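Local structure of hypothetical protein (Parabacteroides merdae, 4OO3) at residues A[11-16]-A[34-39]; A[112-117]-A[141-146]; A[119-124]-A[145-150]; A[126-131]-A[426-431]. The protein is a putative oxidoreductase that probably binds a nicotinamide adenine dinucleotide cofactor through its Rossmann-fold domain, its substrate and reaction being unknown. All blocks are in the same frame, centred on the assembly; numbering follows the deposited sequence.

Contact 1. Residues A[11-16]-A[34-39]; sequences EVKLIT and QVSKDV
Glu11 and Gln34 extend together in one direction, and their ends join in a nearly straight bond: Gln34 NE2 donates to Glu11 OE2 over 3.0 Å at 176°. The donor meets the oxygen almost head-on along its C-O bond, and OE2 lies in the amide plane of Gln34, although carboxylate and amide planes are turned 57° apart. OE2 also accepts from the backbone N of Gly7, OE1 takes the N of Thr6, and Gln34 NE2 has a second acceptor in Leu407 O. With an alanine in place of Glu11, Gln34 NE2 would probably lose one of its acceptors and the backbone N atoms of Thr6 and Gly7 the carboxylate they bond to. Next along, Val12 and Val35 form a single backbone bridge, with Val12 N bonded to Gln34 O (2.9 Å) and Ser36 N to Val12 O (2.9 Å). Val35 sends its two methyls to different partners: CG1, anti to the backbone N (chi1 -176°), meets Leu14 CG at 3.6 Å with the side chains nearly perpendicular, whereas CG2 lies 4.1 Å from Val12 CG1. Just past the bridge a water stands between the backbones, accepting from Leu14 N (2.9 Å) and donating to Ser36 O and Asp38 O. Leu14 CB then packs on Val39 CG1 at 4.0 Å. The arrangement is the entrance to two neighbouring parallel strands, 14-17 and 38-43, of the first beta-alpha-beta unit in a Rossmann fold.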
loop_
_atom_site.group_PDB
_atom_site.type_symbol
_atom_site.label_atom_id
_atom_site.label_comp_id
_atom_site.label_asym_id
_atom_site.label_seq_id
_atom_site.Cartn_x
_atom_site.Cartn_y
_atom_site.Cartn_z
ATOM N N GLU A 11 -16.856 -3.151 21.140
ATOM C CA GLU A 11 -16.026 -4.313 21.485
ATOM C C GLU A 11 -14.554 -4.111 21.112
ATOM O O GLU A 11 -13.660 -4.592 21.805
ATOM C CB GLU A 11 -16.566 -5.585 20.815
ATOM C CG GLU A 11 -16.351 -5.653 19.306
ATOM C CD GLU A 11 -16.876 -6.934 18.681
ATOM O OE1 GLU A 11 -17.485 -7.748 19.397
ATOM O OE2 GLU A 11 -16.677 -7.132 17.462
ATOM N N VAL A 12 -14.311 -3.409 20.010
ATOM C CA VAL A 12 -12.951 -3.113 19.567
ATOM C C VAL A 12 -12.463 -1.872 20.295
ATOM O O VAL A 12 -13.122 -0.831 20.262
ATOM C CB VAL A 12 -12.892 -2.888 18.042
ATOM C CG1 VAL A 12 -11.545 -2.311 17.618
ATOM C CG2 VAL A 12 -13.179 -4.191 17.311
ATOM N N LYS A 13 -11.313 -1.994 20.952
ATOM C CA LYS A 13 -10.736 -0.906 21.736
ATOM C C LYS A 13 -9.384 -0.533 21.167
ATOM O O LYS A 13 -8.412 -1.264 21.351
ATOM C CB LYS A 13 -10.568 -1.321 23.197
ATOM C CG LYS A 13 -11.814 -1.150 24.048
ATOM C CD LYS A 13 -12.373 -2.469 24.531
ATOM C CE LYS A 13 -13.584 -2.239 25.422
ATOM N NZ LYS A 13 -13.774 -3.358 26.380
ATOM N N LEU A 14 -9.315 0.618 20.509
ATOM C CA LEU A 14 -8.120 1.018 19.763
ATOM C C LEU A 14 -6.998 1.583 20.629
ATOM O O LEU A 14 -7.230 2.372 21.535
ATOM C CB LEU A 14 -8.459 2.070 18.699
ATOM C CG LEU A 14 -9.440 1.716 17.587
ATOM C CD1 LEU A 14 -9.498 2.864 16.584
ATOM C CD2 LEU A 14 -9.056 0.410 16.912
ATOM N N ILE A 15 -5.779 1.165 20.315
ATOM C CA ILE A 15 -4.573 1.788 20.822
ATOM C C ILE A 15 -3.866 2.395 19.629
ATOM O O ILE A 15 -3.678 1.731 18.628
ATOM C CB ILE A 15 -3.611 0.761 21.437
ATOM C CG1 ILE A 15 -4.282 0.013 22.590
ATOM C CG2 ILE A 15 -2.336 1.454 21.894
ATOM C CD1 ILE A 15 -3.519 -1.213 23.050
ATOM N N THR A 16 -3.459 3.645 19.731
ATOM C CA THR A 16 -2.686 4.243 18.666
ATOM C C THR A 16 -1.274 4.434 19.173
ATOM O O THR A 16 -1.049 5.194 20.099
ATOM C CB THR A 16 -3.314 5.565 18.210
ATOM O OG1 THR A 16 -4.708 5.350 17.952
ATOM C CG2 THR A 16 -2.631 6.073 16.941
ATOM N N GLN A 34 -18.576 -1.113 15.981
ATOM C CA GLN A 34 -17.669 -2.014 16.700
ATOM C C GLN A 34 -16.640 -1.280 17.543
ATOM O O GLN A 34 -16.172 -1.811 18.546
ATOM C CB GLN A 34 -16.893 -2.897 15.722
ATOM C CG GLN A 34 -17.540 -4.222 15.387
ATOM C CD GLN A 34 -16.751 -4.959 14.326
ATOM O OE1 GLN A 34 -16.644 -4.485 13.199
ATOM N NE2 GLN A 34 -16.183 -6.111 14.680
ATOM N N VAL A 35 -16.255 -0.081 17.117
ATOM C CA VAL A 35 -15.129 0.601 17.738
ATOM C C VAL A 35 -15.569 1.543 18.856
ATOM O O VAL A 35 -16.330 2.495 18.636
ATOM C CB VAL A 35 -14.277 1.353 16.702
ATOM C CG1 VAL A 35 -13.056 1.958 17.376
ATOM C CG2 VAL A 35 -13.836 0.397 15.602
ATOM N N SER A 36 -15.076 1.253 20.056
ATOM C CA SER A 36 -15.353 2.065 21.236
ATOM C C SER A 36 -14.848 3.476 21.003
ATOM O O SER A 36 -13.789 3.668 20.404
ATOM C CB SER A 36 -14.675 1.454 22.466
ATOM O OG SER A 36 -14.350 2.438 23.422
ATOM N N LYS A 37 -15.612 4.459 21.474
ATOM C CA LYS A 37 -15.236 5.864 21.313
ATOM C C LYS A 37 -13.972 6.244 22.076
ATOM O O LYS A 37 -13.304 7.206 21.703
ATOM C CB LYS A 37 -16.378 6.782 21.726
ATOM C CG LYS A 37 -17.310 7.148 20.587
ATOM C CD LYS A 37 -18.124 5.972 20.081
ATOM C CE LYS A 37 -19.019 6.425 18.941
ATOM N NZ LYS A 37 -20.049 5.418 18.593
ATOM N N ASP A 38 -13.651 5.491 23.129
ATOM C CA ASP A 38 -12.451 5.731 23.929
ATOM C C ASP A 38 -11.260 5.107 23.230
ATOM O O ASP A 38 -11.228 3.900 23.003
ATOM C CB ASP A 38 -12.586 5.136 25.339
ATOM C CG ASP A 38 -13.631 5.849 26.190
ATOM O OD1 ASP A 38 -13.906 7.044 25.969
ATOM O OD2 ASP A 38 -14.175 5.209 27.111
ATOM N N VAL A 39 -10.285 5.938 22.893
ATOM C CA VAL A 39 -9.109 5.499 22.168
ATOM C C VAL A 39 -7.855 5.851 22.969
ATOM O O VAL A 39 -7.702 6.971 23.443
ATOM C CB VAL A 39 -9.065 6.137 20.762
ATOM C CG1 VAL A 39 -7.768 5.790 20.031
ATOM C CG2 VAL A 39 -10.277 5.693 19.951
HETATM O O HOH W 1 -11.529 2.435 20.865
#

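Contact 2. Residues A[112-117]-A[141-146]; sequences GINVLS and KNIMLY
Tyr146, Ile143 and Val115 have the most surface buried here, and each meets its partner differently. The Tyr146 side chain runs alongside that of Leu116, and Leu116 CD1 comes to the ring edge near its plane, 4.0 Å from Tyr146 CD2; the hydroxyl leads off to Glu419. Ile143 reaches across with three atoms. Its CB sits 3.3 Å from Asn114 OD1 and CG2 approaches Gly112 O; with CG1 between backbone N and carbonyl carbon (chi1 56°), Ile143 CD1 comes to 3.7 Å from Ile113 O. Val115 shares the other sheet face with Leu145, its CG1 being 3.7 Å from Leu145 CD1. Between the two faces the ladder is parallel: Val115 N bonds to Met144 O, Tyr146 N to Val115 O, and Ser117 N to Tyr146 O (2.8 Å, 172°). Asn114 extends it with its side chain, since OD1 accepts from Met144 N at 2.9 Å, in the carbonyl plane and on a lone pair, while ND2 donates to Asn90 O. A leucine in place of Asn114 would probably leave Met144 N without its acceptor and Asn90 O without that donor. The chemistry implies a division of labour: backbone bonds set the register of strands 114-117 and 145-147, Val115-Leu145 and Leu116-Tyr146 pack on the two faces, and one buried amide satisfies polar backbone atoms on either side of its own strand.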
loop_
_atom_site.group_PDB
_atom_site.type_symbol
_atom_site.label_atom_id
_atom_site.label_comp_id
_atom_site.label_asym_id
_atom_site.label_seq_id
_atom_site.Cartn_x
_atom_site.Cartn_y
_atom_site.Cartn_z
ATOM N N GLY A 112 -0.887 -10.074 23.421
ATOM C CA GLY A 112 -2.221 -10.563 23.071
ATOM C C GLY A 112 -3.092 -9.521 22.399
ATOM O O GLY A 112 -4.308 -9.662 22.369
ATOM N N ILE A 113 -2.463 -8.484 21.848
ATOM C CA ILE A 113 -3.168 -7.371 21.205
ATOM C C ILE A 113 -3.089 -7.488 19.681
ATOM O O ILE A 113 -1.992 -7.590 19.120
ATOM C CB ILE A 113 -2.575 -6.021 21.670
ATOM C CG1 ILE A 113 -2.750 -5.877 23.189
ATOM C CG2 ILE A 113 -3.226 -4.854 20.940
ATOM C CD1 ILE A 113 -2.004 -4.712 23.803
ATOM N N ASN A 114 -4.250 -7.472 19.018
ATOM C CA ASN A 114 -4.316 -7.559 17.547
ATOM C C ASN A 114 -3.686 -6.329 16.928
ATOM O O ASN A 114 -3.619 -5.289 17.577
ATOM C CB ASN A 114 -5.763 -7.657 17.061
ATOM C CG ASN A 114 -6.489 -8.881 17.595
ATOM O OD1 ASN A 114 -6.366 -9.978 17.058
ATOM N ND2 ASN A 114 -7.274 -8.687 18.635
ATOM N N VAL A 115 -3.234 -6.426 15.678
ATOM C CA VAL A 115 -2.523 -5.304 15.047
ATOM C C VAL A 115 -2.958 -5.041 13.604
ATOM O O VAL A 115 -2.913 -5.933 12.758
ATOM C CB VAL A 115 -0.998 -5.539 15.062
ATOM C CG1 VAL A 115 -0.257 -4.404 14.366
ATOM C CG2 VAL A 115 -0.501 -5.709 16.484
ATOM N N LEU A 116 -3.370 -3.807 13.339
ATOM C CA LEU A 116 -3.528 -3.310 11.976
ATOM C C LEU A 116 -2.400 -2.306 11.738
ATOM O O LEU A 116 -2.341 -1.255 12.377
ATOM C CB LEU A 116 -4.895 -2.634 11.783
ATOM C CG LEU A 116 -5.222 -2.076 10.392
ATOM C CD1 LEU A 116 -5.302 -3.197 9.366
ATOM C CD2 LEU A 116 -6.531 -1.306 10.415
ATOM N N SER A 117 -1.504 -2.630 10.816
ATOM C CA SER A 117 -0.386 -1.751 10.514
ATOM C C SER A 117 -0.457 -1.306 9.075
ATOM O O SER A 117 -0.777 -2.091 8.189
ATOM C CB SER A 117 0.933 -2.482 10.746
ATOM O OG SER A 117 2.025 -1.730 10.243
ATOM N N LYS A 141 -1.093 -17.300 19.329
ATOM C CA LYS A 141 -2.032 -16.641 20.246
ATOM C C LYS A 141 -3.422 -16.405 19.685
ATOM O O LYS A 141 -4.236 -15.768 20.339
ATOM C CB LYS A 141 -1.462 -15.302 20.696
ATOM C CG LYS A 141 -0.188 -15.450 21.489
ATOM C CD LYS A 141 0.255 -14.122 22.051
ATOM C CE LYS A 141 1.258 -14.335 23.166
ATOM N NZ LYS A 141 0.609 -14.624 24.477
ATOM N N ASN A 142 -3.703 -16.912 18.489
ATOM C CA ASN A 142 -4.991 -16.676 17.834
ATOM C C ASN A 142 -5.385 -15.203 17.802
ATOM O O ASN A 142 -6.519 -14.844 18.121
ATOM C CB ASN A 142 -6.094 -17.515 18.486
ATOM C CG ASN A 142 -5.964 -18.986 18.153
ATOM O OD1 ASN A 142 -5.794 -19.823 19.038
ATOM N ND2 ASN A 142 -6.025 -19.305 16.862
ATOM N N ILE A 143 -4.432 -14.358 17.417
ATOM C CA ILE A 143 -4.700 -12.949 17.150
ATOM C C ILE A 143 -4.284 -12.644 15.713
ATOM O O ILE A 143 -3.636 -13.458 15.052
ATOM C CB ILE A 143 -4.005 -12.005 18.169
ATOM C CG1 ILE A 143 -2.492 -12.245 18.235
ATOM C CG2 ILE A 143 -4.619 -12.181 19.554
ATOM C CD1 ILE A 143 -1.765 -11.301 19.168
HETATM N N MSE A 144 -4.679 -11.480 15.229
HETATM C CA MSE A 144 -4.462 -11.125 13.848
HETATM C C MSE A 144 -3.427 -10.053 13.717
HETATM O O MSE A 144 -3.383 -9.122 14.514
HETATM C CB MSE A 144 -5.754 -10.604 13.252
HETATM C CG MSE A 144 -6.490 -11.725 12.533
HETATM SE SE MSE A 144 -8.230 -11.020 11.957
HETATM C CE MSE A 144 -7.507 -9.547 10.897
ATOM N N LEU A 145 -2.585 -10.203 12.700
ATOM C CA LEU A 145 -1.696 -9.151 12.224
ATOM C C LEU A 145 -2.086 -8.891 10.774
ATOM O O LEU A 145 -2.150 -9.822 9.980
ATOM C CB LEU A 145 -0.224 -9.604 12.313
ATOM C CG LEU A 145 0.843 -8.705 11.673
ATOM C CD1 LEU A 145 0.789 -7.281 12.217
ATOM C CD2 LEU A 145 2.224 -9.294 11.895
ATOM N N TYR A 146 -2.349 -7.634 10.430
ATOM C CA TYR A 146 -2.803 -7.289 9.080
ATOM C C TYR A 146 -2.204 -5.970 8.634
ATOM O O TYR A 146 -2.010 -5.073 9.455
ATOM C CB TYR A 146 -4.325 -7.188 9.059
ATOM C CG TYR A 146 -4.962 -7.377 7.704
ATOM C CD1 TYR A 146 -4.637 -8.466 6.910
ATOM C CD2 TYR A 146 -5.930 -6.497 7.233
ATOM C CE1 TYR A 146 -5.231 -8.659 5.676
ATOM C CE2 TYR A 146 -6.528 -6.685 5.995
ATOM C CZ TYR A 146 -6.168 -7.768 5.226
ATOM O OH TYR A 146 -6.744 -7.980 4.005
#

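Contact 3. Residues A[119-124]-A[145-150]; sequences KPMAIN and LYDIMT
Met121 faces segment 145-150 from an irregular loop without any hydrogen bond between the two segments, and the backbones draw nearest at Lys119 and Asp147, whose CA atoms are 6.0 Å apart. The selenomethionine at 121 carries most of the contact. Its side chain runs antiparallel to that of Leu145, bringing SE 3.6 Å from Leu145 CD1, and then bends at its last torsion (chi3 -69°). The Met121 and Asp147 side chains cross at about a right angle, and the bend puts Met121 CE 3.7 Å from Asp147 OD2 and 3.8 Å from Asp147 CB. The carboxylate oxygen thus has an apolar neighbour, but the same oxygen has a salt bridge to Lys426 NZ and probably a hydrogen bond with Tyr427 OH. Farther along, Lys119 crosses Met149 almost perpendicularly, with Met149 CE 3.5 Å from Lys119 CB. Lys119 touches through the base of its chain, while its ammonium group goes on to a salt bridge with Asp218. A cis peptide bond precedes Pro120, turning the loop between these two contacts. Such a Lys-Pro loop, following a strand of the Rossmann sheet and leading to the next helix, recalls the conserved Lys-Pro element of the Gfo/Idh/MocA oxidoreductases.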
loop_
_atom_site.group_PDB
_atom_site.type_symbol
_atom_site.label_atom_id
_atom_site.label_comp_id
_atom_site.label_asym_id
_atom_site.label_seq_id
_atom_site.Cartn_x
_atom_site.Cartn_y
_atom_site.Cartn_z
ATOM N N LYS A 119 1.511 -0.362 5.655
ATOM C CA LYS A 119 2.754 -0.806 5.035
ATOM C C LYS A 119 3.874 0.220 5.244
ATOM O O LYS A 119 3.606 1.388 5.529
ATOM C CB LYS A 119 2.547 -1.071 3.538
ATOM C CG LYS A 119 1.747 -0.004 2.785
ATOM C CD LYS A 119 2.571 0.813 1.810
ATOM C CE LYS A 119 3.457 1.828 2.493
ATOM N NZ LYS A 119 3.747 2.942 1.563
ATOM N N PRO A 120 5.144 -0.213 5.139
ATOM C CA PRO A 120 5.644 -1.580 5.086
ATOM C C PRO A 120 5.928 -2.099 6.489
ATOM O O PRO A 120 6.538 -1.388 7.297
ATOM C CB PRO A 120 6.958 -1.434 4.311
ATOM C CG PRO A 120 7.434 -0.068 4.644
ATOM C CD PRO A 120 6.231 0.773 4.963
HETATM N N MSE A 121 5.500 -3.329 6.767
HETATM C CA MSE A 121 5.725 -3.976 8.076
HETATM C C MSE A 121 7.133 -4.466 8.258
HETATM O O MSE A 121 7.510 -4.854 9.359
HETATM C CB MSE A 121 4.733 -5.130 8.263
HETATM C CG MSE A 121 3.313 -4.572 8.311
HETATM SE SE MSE A 121 2.103 -5.863 9.177
HETATM C CE MSE A 121 2.153 -7.204 7.749
ATOM N N ALA A 122 7.922 -4.468 7.186
ATOM C CA ALA A 122 9.366 -4.713 7.278
ATOM C C ALA A 122 10.083 -3.931 6.182
ATOM O O ALA A 122 9.571 -3.851 5.062
ATOM C CB ALA A 122 9.674 -6.199 7.158
ATOM N N ILE A 123 11.253 -3.369 6.517
ATOM C CA ILE A 123 12.041 -2.523 5.601
ATOM C C ILE A 123 13.435 -3.076 5.259
ATOM O O ILE A 123 14.218 -2.409 4.580
ATOM C CB ILE A 123 12.212 -1.088 6.154
ATOM C CG1 ILE A 123 13.039 -1.080 7.445
ATOM C CG2 ILE A 123 10.862 -0.439 6.380
ATOM C CD1 ILE A 123 13.341 0.314 7.963
ATOM N N ASN A 124 13.738 -4.275 5.749
ATOM C CA ASN A 124 14.976 -4.978 5.437
ATOM C C ASN A 124 14.907 -6.437 5.902
ATOM O O ASN A 124 13.936 -6.849 6.550
ATOM C CB ASN A 124 16.203 -4.269 6.039
ATOM C CG ASN A 124 16.082 -4.033 7.532
ATOM O OD1 ASN A 124 15.613 -4.884 8.285
ATOM N ND2 ASN A 124 16.527 -2.872 7.971
ATOM N N LEU A 145 -2.585 -10.203 12.700
ATOM C CA LEU A 145 -1.696 -9.151 12.224
ATOM C C LEU A 145 -2.086 -8.891 10.774
ATOM O O LEU A 145 -2.150 -9.822 9.980
ATOM C CB LEU A 145 -0.224 -9.604 12.313
ATOM C CG LEU A 145 0.843 -8.705 11.673
ATOM C CD1 LEU A 145 0.789 -7.281 12.217
ATOM C CD2 LEU A 145 2.224 -9.294 11.895
ATOM N N TYR A 146 -2.349 -7.634 10.430
ATOM C CA TYR A 146 -2.803 -7.289 9.080
ATOM C C TYR A 146 -2.204 -5.970 8.634
ATOM O O TYR A 146 -2.010 -5.073 9.455
ATOM C CB TYR A 146 -4.325 -7.188 9.059
ATOM C CG TYR A 146 -4.962 -7.377 7.704
ATOM C CD1 TYR A 146 -4.637 -8.466 6.910
ATOM C CD2 TYR A 146 -5.930 -6.497 7.233
ATOM C CE1 TYR A 146 -5.231 -8.659 5.676
ATOM C CE2 TYR A 146 -6.528 -6.685 5.995
ATOM C CZ TYR A 146 -6.168 -7.768 5.226
ATOM O OH TYR A 146 -6.744 -7.980 4.005
ATOM N N ASP A 147 -1.895 -5.855 7.344
ATOM C CA ASP A 147 -1.518 -4.561 6.786
ATOM C C ASP A 147 -2.588 -3.996 5.848
ATOM O O ASP A 147 -3.632 -4.598 5.645
ATOM C CB ASP A 147 -0.100 -4.572 6.169
ATOM C CG ASP A 147 0.045 -5.496 4.968
ATOM O OD1 ASP A 147 -0.954 -6.057 4.462
ATOM O OD2 ASP A 147 1.203 -5.638 4.520
ATOM N N ILE A 148 -2.323 -2.816 5.306
ATOM C CA ILE A 148 -3.330 -2.035 4.619
ATOM C C ILE A 148 -2.998 -1.894 3.130
ATOM O O ILE A 148 -2.286 -0.970 2.727
ATOM C CB ILE A 148 -3.463 -0.656 5.299
ATOM C CG1 ILE A 148 -3.797 -0.856 6.786
ATOM C CG2 ILE A 148 -4.536 0.179 4.605
ATOM C CD1 ILE A 148 -3.659 0.385 7.641
HETATM N N MSE A 149 -3.517 -2.832 2.333
HETATM C CA MSE A 149 -3.350 -2.839 0.880
HETATM C C MSE A 149 -4.559 -2.187 0.236
HETATM O O MSE A 149 -5.509 -2.853 -0.166
HETATM C CB MSE A 149 -3.189 -4.276 0.373
HETATM C CG MSE A 149 -1.978 -4.984 0.970
HETATM SE SE MSE A 149 -0.323 -4.189 0.266
HETATM C CE MSE A 149 0.258 -3.178 1.837
ATOM N N THR A 150 -4.516 -0.867 0.120
ATOM C CA THR A 150 -5.641 -0.093 -0.409
ATOM C C THR A 150 -5.936 -0.312 -1.905
ATOM O O THR A 150 -7.090 -0.252 -2.326
ATOM C CB THR A 150 -5.404 1.407 -0.168
ATOM O OG1 THR A 150 -4.086 1.760 -0.608
ATOM C CG2 THR A 150 -5.537 1.739 1.310
#

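Contact 4. Residues A[126-131]-A[426-431]; sequences QSFKLL and KYYTTT
Phe128 is set against the backbone of the facing helix: Phe128 CE1 lies 3.4 Å from Tyr428 N, and Tyr428 CA stands 3.7 Å above one face of the ring, displaced toward its rim. Tyr427 CB comes instead to the ring edge, near its plane, at 3.8 Å from Phe128 CD1. The far end of the ring is taken by Tyr428, whose CB is 3.7 Å from Phe128 CZ. With Phe128 CG anti to the backbone N (chi1 174°), the ring extends to this helix. Leu131, one turn on, crosses Tyr427 at about a right angle and puts its CD2 3.6 Å from Tyr427 CD2. The segments 126-131 and 426-431 are nearly antiparallel, at 168° with axes 10.0 Å apart, and they pair the helix of a Rossmann beta-alpha-beta unit with the long C-terminal helix 419-439. Thr431 completes the first shell, its OG1 lying 3.7 Å from Phe128 CB. That hydroxyl is fixed in turn by donating to Tyr427 O over 2.7 Å, and the same carbonyl receives Thr431 N from the opposite face of its plane. Farther out, Tyr239 meets Phe128 edge-to-face and stacks on Tyr428, adding a third ring to the cluster. The Tyr427 hydroxyl, besides meeting Asp147, accepts from the backbone N of Met121.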
loop_
_atom_site.group_PDB
_atom_site.type_symbol
_atom_site.label_atom_id
_atom_site.label_comp_id
_atom_site.label_asym_id
_atom_site.label_seq_id
_atom_site.Cartn_x
_atom_site.Cartn_y
_atom_site.Cartn_z
ATOM N N GLN A 126 16.598 -8.132 8.138
ATOM C CA GLN A 126 16.575 -8.283 9.587
ATOM C C GLN A 126 15.144 -8.129 10.097
ATOM O O GLN A 126 14.651 -8.986 10.827
ATOM C CB GLN A 126 17.501 -7.261 10.253
ATOM C CG GLN A 126 17.477 -7.275 11.773
ATOM C CD GLN A 126 18.361 -6.199 12.380
ATOM O OE1 GLN A 126 19.568 -6.389 12.541
ATOM N NE2 GLN A 126 17.759 -5.062 12.733
ATOM N N SER A 127 14.476 -7.048 9.696
ATOM C CA SER A 127 13.097 -6.812 10.116
ATOM C C SER A 127 12.125 -7.837 9.519
ATOM O O SER A 127 11.120 -8.160 10.152
ATOM C CB SER A 127 12.648 -5.373 9.811
ATOM O OG SER A 127 13.034 -4.942 8.516
ATOM N N PHE A 128 12.424 -8.358 8.327
ATOM C CA PHE A 128 11.617 -9.436 7.740
ATOM C C PHE A 128 11.624 -10.695 8.608
ATOM O O PHE A 128 10.586 -11.332 8.795
ATOM C CB PHE A 128 12.101 -9.804 6.335
ATOM C CG PHE A 128 11.384 -10.996 5.749
ATOM C CD1 PHE A 128 10.060 -10.889 5.334
ATOM C CD2 PHE A 128 12.012 -12.228 5.649
ATOM C CE1 PHE A 128 9.390 -11.977 4.802
ATOM C CE2 PHE A 128 11.341 -13.323 5.117
ATOM C CZ PHE A 128 10.029 -13.197 4.695
ATOM N N LYS A 129 12.799 -11.053 9.116
ATOM C CA LYS A 129 12.935 -12.188 10.028
ATOM C C LYS A 129 12.079 -11.958 11.270
ATOM O O LYS A 129 11.368 -12.853 11.720
ATOM C CB LYS A 129 14.405 -12.398 10.413
ATOM C CG LYS A 129 14.772 -13.839 10.737
ATOM C CD LYS A 129 16.220 -14.138 10.357
ATOM C CE LYS A 129 16.527 -15.631 10.332
ATOM N NZ LYS A 129 16.772 -16.180 11.692
ATOM N N LEU A 130 12.138 -10.740 11.804
ATOM C CA LEU A 130 11.312 -10.353 12.952
ATOM C C LEU A 130 9.811 -10.438 12.620
ATOM O O LEU A 130 9.004 -10.827 13.465
ATOM C CB LEU A 130 11.686 -8.934 13.419
ATOM C CG LEU A 130 11.206 -8.501 14.811
ATOM C CD1 LEU A 130 11.742 -9.434 15.888
ATOM C CD2 LEU A 130 11.606 -7.058 15.094
ATOM N N LEU A 131 9.449 -10.092 11.386
ATOM C CA LEU A 131 8.050 -10.105 10.955
ATOM C C LEU A 131 7.522 -11.522 10.835
ATOM O O LEU A 131 6.341 -11.755 11.052
ATOM C CB LEU A 131 7.886 -9.388 9.616
ATOM C CG LEU A 131 6.474 -9.268 9.030
ATOM C CD1 LEU A 131 5.587 -8.421 9.927
ATOM C CD2 LEU A 131 6.522 -8.674 7.634
ATOM N N LYS A 426 5.310 -11.243 -0.131
ATOM C CA LYS A 426 5.417 -9.867 -0.564
ATOM C C LYS A 426 6.640 -9.214 0.057
ATOM O O LYS A 426 7.473 -8.642 -0.654
ATOM C CB LYS A 426 4.160 -9.117 -0.127
ATOM C CG LYS A 426 4.041 -7.690 -0.614
ATOM C CD LYS A 426 3.377 -6.790 0.420
ATOM C CE LYS A 426 2.059 -7.336 0.924
ATOM N NZ LYS A 426 1.457 -6.530 2.006
ATOM N N TYR A 427 6.730 -9.291 1.383
ATOM C CA TYR A 427 7.831 -8.681 2.124
ATOM C C TYR A 427 9.162 -9.394 1.890
ATOM O O TYR A 427 10.220 -8.756 1.927
ATOM C CB TYR A 427 7.509 -8.589 3.625
ATOM C CG TYR A 427 6.488 -7.528 3.926
ATOM C CD1 TYR A 427 6.784 -6.191 3.716
ATOM C CD2 TYR A 427 5.220 -7.857 4.401
ATOM C CE1 TYR A 427 5.847 -5.208 3.961
ATOM C CE2 TYR A 427 4.279 -6.883 4.654
ATOM C CZ TYR A 427 4.601 -5.559 4.429
ATOM O OH TYR A 427 3.687 -4.572 4.684
ATOM N N TYR A 428 9.121 -10.701 1.639
ATOM C CA TYR A 428 10.327 -11.412 1.214
ATOM C C TYR A 428 10.847 -10.800 -0.083
ATOM O O TYR A 428 12.045 -10.539 -0.219
ATOM C CB TYR A 428 10.064 -12.906 1.002
ATOM C CG TYR A 428 11.263 -13.631 0.421
ATOM C CD1 TYR A 428 12.327 -14.010 1.227
ATOM C CD2 TYR A 428 11.340 -13.911 -0.935
ATOM C CE1 TYR A 428 13.432 -14.664 0.705
ATOM C CE2 TYR A 428 12.442 -14.566 -1.471
ATOM C CZ TYR A 428 13.484 -14.938 -0.647
ATOM O OH TYR A 428 14.580 -15.581 -1.181
ATOM N N THR A 429 9.939 -10.567 -1.030
ATOM C CA THR A 429 10.304 -9.973 -2.314
ATOM C C THR A 429 10.971 -8.603 -2.131
ATOM O O THR A 429 12.061 -8.370 -2.658
ATOM C CB THR A 429 9.084 -9.863 -3.261
ATOM O OG1 THR A 429 8.406 -11.131 -3.332
ATOM C CG2 THR A 429 9.518 -9.463 -4.661
ATOM N N THR A 430 10.348 -7.712 -1.361
ATOM C CA THR A 430 10.873 -6.349 -1.228
ATOM C C THR A 430 12.194 -6.271 -0.469
ATOM O O THR A 430 13.122 -5.596 -0.920
ATOM C CB THR A 430 9.879 -5.398 -0.557
ATOM O OG1 THR A 430 9.504 -5.909 0.725
ATOM C CG2 THR A 430 8.634 -5.218 -1.431
ATOM N N THR A 431 12.282 -6.943 0.676
ATOM C CA THR A 431 13.506 -6.883 1.487
ATOM C C THR A 431 14.697 -7.589 0.818
ATOM O O THR A 431 15.834 -7.139 0.944
ATOM C CB THR A 431 13.279 -7.444 2.899
ATOM O OG1 THR A 431 12.785 -8.786 2.818
ATOM C CG2 THR A 431 12.284 -6.576 3.657
#

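In the fold
From the N terminus, contact 1 closes first, bringing strand 38-43 beside strand 14-17 through a mostly irregular connection with the short helix 22-26. Contact 2 opens only later and closes round helix 125-140, at the edge of the same parallel sheet; Ile15 and Ile113 pack together between contacts 1 and 2. Contact 3 starts after strand 114-117, inside the loop of contact 2, and ends on the same stretch, sharing Leu145 and Tyr146 but running past it. Contact 4 starts inside both loops but closes 295 residues later, crossing contacts 2 and 3 and tying the Rossmann domain to C-terminal helix 419-439. Asp147 joins contact 3 to that helix of contact 4.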